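Local coordinates for ribosome-binding factor A (PDB 2DYJ), which assists late maturation of the 30S ribosomal subunit, associating with free 30S subunits and being required for efficient processing of 16S rRNA, at residues A[34-43]-A[83-94]. Numbering follows the deposited sequence.
Sequences EAVRLSKDGS and PRLEFLPWRASP
The two outer strands of the three-stranded sheet, 32-38 and 84-89, do not pair directly, because strand 44-50 runs between them; Glu34 therefore meets Trp90 and Ser93 beyond the end of the last strand, while Ser43 meets Arg84 at the other end. At the first site, a classic beta bulge sets both Glu34 and Ala35 opposite Tyr48 of strand 44-50. The Glu34 carboxylate reaches Ser93, its OE1 lying 2.9 Å from OG, a hydroxyl whose proton could instead go to the carbonyl of Trp90; serine is small enough to sit in the chain turn and still offer its hydroxyl to a long-reaching carboxylate. Glu34 OE2 lies 3.0 Å from both CB and O of Trp90, the latter an acceptor pair likely to be mutually unfavourable, with the ring edge farther off and the two flat groups turned 69° apart. Without this carboxylate, as with an alanine here, the Ser93 hydroxyl would probably be left with Trp90 O as its acceptor and a gap would open beside the indole. Farther along, Arg37 CD rests 3.7 Å from Pro94 CG, and the bend at chi3 (58°) brings NH1 within 3.8 Å of Pro94 CB; a long aliphatic stem suits this exposed place. At the other end, Ser39 to Gly42 form a type I turn, whose positive phi at Gly42 is easiest without a CB. Asp41 accepts hydrogen bonds from the hydroxyls of Ser39 and Ser43. Beyond the turn, Arg84 N donates to Ser43 O at 3.0 Å, nearly straight at 165°, while its guanidinium forms a salt bridge with Glu66. Leu38 CD1 packs 3.6 Å from Pro83 CB, two apolar groups suited to a buried spot. Contacts bracketing a central strand in this way belong to the small mixed sheet of the KH-type fold of RbfA.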
# COMPACT_ATOMS: atom_id res chain seq x y z
N GLU A 34 -0.82 -1.56 8.18
CA GLU A 34 -1.65 -2.33 9.10
C GLU A 34 -2.57 -3.30 8.39
O GLU A 34 -2.88 -4.37 8.92
CB GLU A 34 -2.50 -1.40 9.98
CG GLU A 34 -3.46 -2.18 10.89
CD GLU A 34 -4.78 -1.48 11.09
OE1 GLU A 34 -5.74 -2.13 11.57
OE2 GLU A 34 -4.87 -0.27 10.77
N ALA A 35 -3.00 -2.95 7.19
CA ALA A 35 -3.91 -3.84 6.47
C ALA A 35 -4.16 -3.31 5.08
O ALA A 35 -3.82 -2.18 4.77
CB ALA A 35 -5.22 -3.94 7.24
N VAL A 36 -4.74 -4.15 4.22
CA VAL A 36 -5.12 -3.74 2.87
C VAL A 36 -6.44 -4.42 2.60
O VAL A 36 -6.76 -5.46 3.19
CB VAL A 36 -4.08 -4.18 1.79
CG1 VAL A 36 -2.70 -3.65 2.17
CG2 VAL A 36 -4.06 -5.71 1.64
N ARG A 37 -7.23 -3.82 1.72
CA ARG A 37 -8.52 -4.39 1.35
C ARG A 37 -8.69 -4.11 -0.14
O ARG A 37 -8.59 -2.97 -0.57
CB ARG A 37 -9.63 -3.72 2.15
CG ARG A 37 -11.03 -4.23 1.83
CD ARG A 37 -12.08 -3.31 2.44
NE ARG A 37 -11.92 -1.94 1.96
CZ ARG A 37 -12.61 -0.90 2.40
NH1 ARG A 37 -13.53 -1.06 3.35
NH2 ARG A 37 -12.39 0.31 1.89
N LEU A 38 -8.92 -5.16 -0.91
CA LEU A 38 -9.09 -5.03 -2.36
C LEU A 38 -10.56 -4.83 -2.69
O LEU A 38 -11.43 -5.41 -2.04
CB LEU A 38 -8.56 -6.29 -3.05
CG LEU A 38 -8.16 -6.26 -4.52
CD1 LEU A 38 -7.10 -5.20 -4.77
CD2 LEU A 38 -7.63 -7.64 -4.91
N SER A 39 -10.85 -3.99 -3.69
CA SER A 39 -12.24 -3.77 -4.10
C SER A 39 -12.78 -5.06 -4.71
O SER A 39 -12.02 -5.93 -5.15
CB SER A 39 -12.33 -2.61 -5.12
OG SER A 39 -11.52 -2.83 -6.27
N LYS A 40 -14.11 -5.19 -4.72
CA LYS A 40 -14.79 -6.38 -5.24
C LYS A 40 -14.21 -6.92 -6.55
O LYS A 40 -14.02 -8.12 -6.70
CB LYS A 40 -16.27 -6.07 -5.46
CG LYS A 40 -16.99 -5.49 -4.25
CD LYS A 40 -18.36 -4.95 -4.65
CE LYS A 40 -19.07 -4.28 -3.48
NZ LYS A 40 -20.35 -3.64 -3.90
N ASP A 41 -13.92 -6.02 -7.48
CA ASP A 41 -13.41 -6.40 -8.78
C ASP A 41 -11.89 -6.33 -8.93
O ASP A 41 -11.36 -6.49 -10.03
CB ASP A 41 -14.07 -5.51 -9.84
CG ASP A 41 -13.69 -4.04 -9.69
OD1 ASP A 41 -13.32 -3.60 -8.56
OD2 ASP A 41 -13.77 -3.32 -10.70
N GLY A 42 -11.21 -6.07 -7.81
CA GLY A 42 -9.76 -5.97 -7.83
C GLY A 42 -9.19 -4.70 -8.45
O GLY A 42 -7.98 -4.62 -8.65
N SER A 43 -10.03 -3.72 -8.75
CA SER A 43 -9.56 -2.47 -9.36
C SER A 43 -8.73 -1.58 -8.47
O SER A 43 -7.83 -0.90 -8.94
CB SER A 43 -10.73 -1.64 -9.87
OG SER A 43 -11.37 -2.32 -10.93
N PRO A 83 -3.96 -3.65 -9.06
CA PRO A 83 -4.91 -2.62 -8.62
C PRO A 83 -4.18 -1.30 -8.41
O PRO A 83 -2.95 -1.28 -8.23
CB PRO A 83 -5.44 -3.18 -7.31
CG PRO A 83 -4.30 -3.97 -6.78
CD PRO A 83 -3.74 -4.65 -8.01
N ARG A 84 -4.92 -0.20 -8.43
CA ARG A 84 -4.30 1.08 -8.17
C ARG A 84 -4.39 1.19 -6.67
O ARG A 84 -5.22 0.52 -6.06
CB ARG A 84 -5.04 2.22 -8.87
CG ARG A 84 -5.07 2.06 -10.39
CD ARG A 84 -3.73 1.57 -10.95
NE ARG A 84 -2.61 2.47 -10.66
CZ ARG A 84 -1.49 2.51 -11.39
NH1 ARG A 84 -1.36 1.69 -12.43
NH2 ARG A 84 -0.50 3.34 -11.10
N LEU A 85 -3.56 2.03 -6.05
CA LEU A 85 -3.53 2.12 -4.59
C LEU A 85 -4.13 3.38 -4.00
O LEU A 85 -3.90 4.48 -4.49
CB LEU A 85 -2.08 2.03 -4.12
CG LEU A 85 -1.30 0.92 -4.86
CD1 LEU A 85 0.22 1.01 -4.55
CD2 LEU A 85 -1.86 -0.43 -4.40
N GLU A 86 -4.89 3.20 -2.91
CA GLU A 86 -5.48 4.32 -2.19
C GLU A 86 -4.89 4.22 -0.79
O GLU A 86 -4.97 3.17 -0.17
CB GLU A 86 -7.00 4.16 -2.14
CG GLU A 86 -7.69 5.23 -1.33
CD GLU A 86 -9.15 4.91 -1.07
OE1 GLU A 86 -9.51 3.71 -1.12
OE2 GLU A 86 -9.92 5.85 -0.78
N PHE A 87 -4.29 5.31 -0.29
CA PHE A 87 -3.67 5.24 1.03
C PHE A 87 -4.52 5.94 2.08
O PHE A 87 -4.90 7.10 1.92
CB PHE A 87 -2.29 5.85 0.97
CG PHE A 87 -1.39 5.13 -0.01
CD1 PHE A 87 -0.76 3.96 0.36
CD2 PHE A 87 -1.22 5.62 -1.30
CE1 PHE A 87 0.06 3.26 -0.56
CE2 PHE A 87 -0.41 4.94 -2.24
CZ PHE A 87 0.23 3.76 -1.85
N LEU A 88 -4.79 5.21 3.16
CA LEU A 88 -5.63 5.71 4.25
C LEU A 88 -4.99 5.52 5.61
O LEU A 88 -4.11 4.68 5.79
CB LEU A 88 -6.98 4.97 4.23
CG LEU A 88 -7.78 5.06 2.92
CD1 LEU A 88 -8.87 4.01 2.86
CD2 LEU A 88 -8.38 6.46 2.80
N PRO A 89 -5.42 6.31 6.61
CA PRO A 89 -4.87 6.18 7.96
C PRO A 89 -5.34 4.85 8.56
O PRO A 89 -6.42 4.35 8.18
CB PRO A 89 -5.47 7.39 8.68
CG PRO A 89 -6.79 7.56 7.99
CD PRO A 89 -6.41 7.39 6.53
N TRP A 90 -4.55 4.27 9.46
CA TRP A 90 -4.89 2.98 10.07
C TRP A 90 -6.23 2.97 10.78
O TRP A 90 -6.87 1.92 10.88
CB TRP A 90 -3.82 2.51 11.06
CG TRP A 90 -3.83 3.23 12.39
CD1 TRP A 90 -3.23 4.42 12.69
CD2 TRP A 90 -4.50 2.81 13.60
NE1 TRP A 90 -3.47 4.77 14.00
CE2 TRP A 90 -4.24 3.80 14.58
CE3 TRP A 90 -5.28 1.69 13.95
CZ2 TRP A 90 -4.74 3.70 15.90
CZ3 TRP A 90 -5.78 1.60 15.26
CH2 TRP A 90 -5.50 2.60 16.21
N ARG A 91 -6.67 4.11 11.28
CA ARG A 91 -7.94 4.14 11.98
C ARG A 91 -9.11 3.80 11.05
O ARG A 91 -10.16 3.34 11.49
CB ARG A 91 -8.16 5.50 12.63
CG ARG A 91 -8.22 6.66 11.66
CD ARG A 91 -8.64 7.95 12.37
NE ARG A 91 -8.78 9.04 11.42
CZ ARG A 91 -7.76 9.75 10.93
NH1 ARG A 91 -6.53 9.48 11.32
NH2 ARG A 91 -7.98 10.69 10.02
N ALA A 92 -8.90 3.99 9.75
CA ALA A 92 -9.94 3.72 8.79
C ALA A 92 -10.09 2.26 8.32
O ALA A 92 -11.02 1.94 7.59
CB ALA A 92 -9.76 4.63 7.57
N SER A 93 -9.21 1.35 8.74
CA SER A 93 -9.34 -0.03 8.27
C SER A 93 -10.64 -0.72 8.72
O SER A 93 -11.05 -0.62 9.89
CB SER A 93 -8.12 -0.87 8.68
OG SER A 93 -7.95 -0.94 10.09
N PRO A 94 -11.29 -1.45 7.79
CA PRO A 94 -12.54 -2.17 8.02
C PRO A 94 -12.48 -3.25 9.12
O PRO A 94 -13.31 -3.17 10.05
CB PRO A 94 -12.86 -2.75 6.64
CG PRO A 94 -11.50 -2.98 6.06
CD PRO A 94 -10.77 -1.72 6.44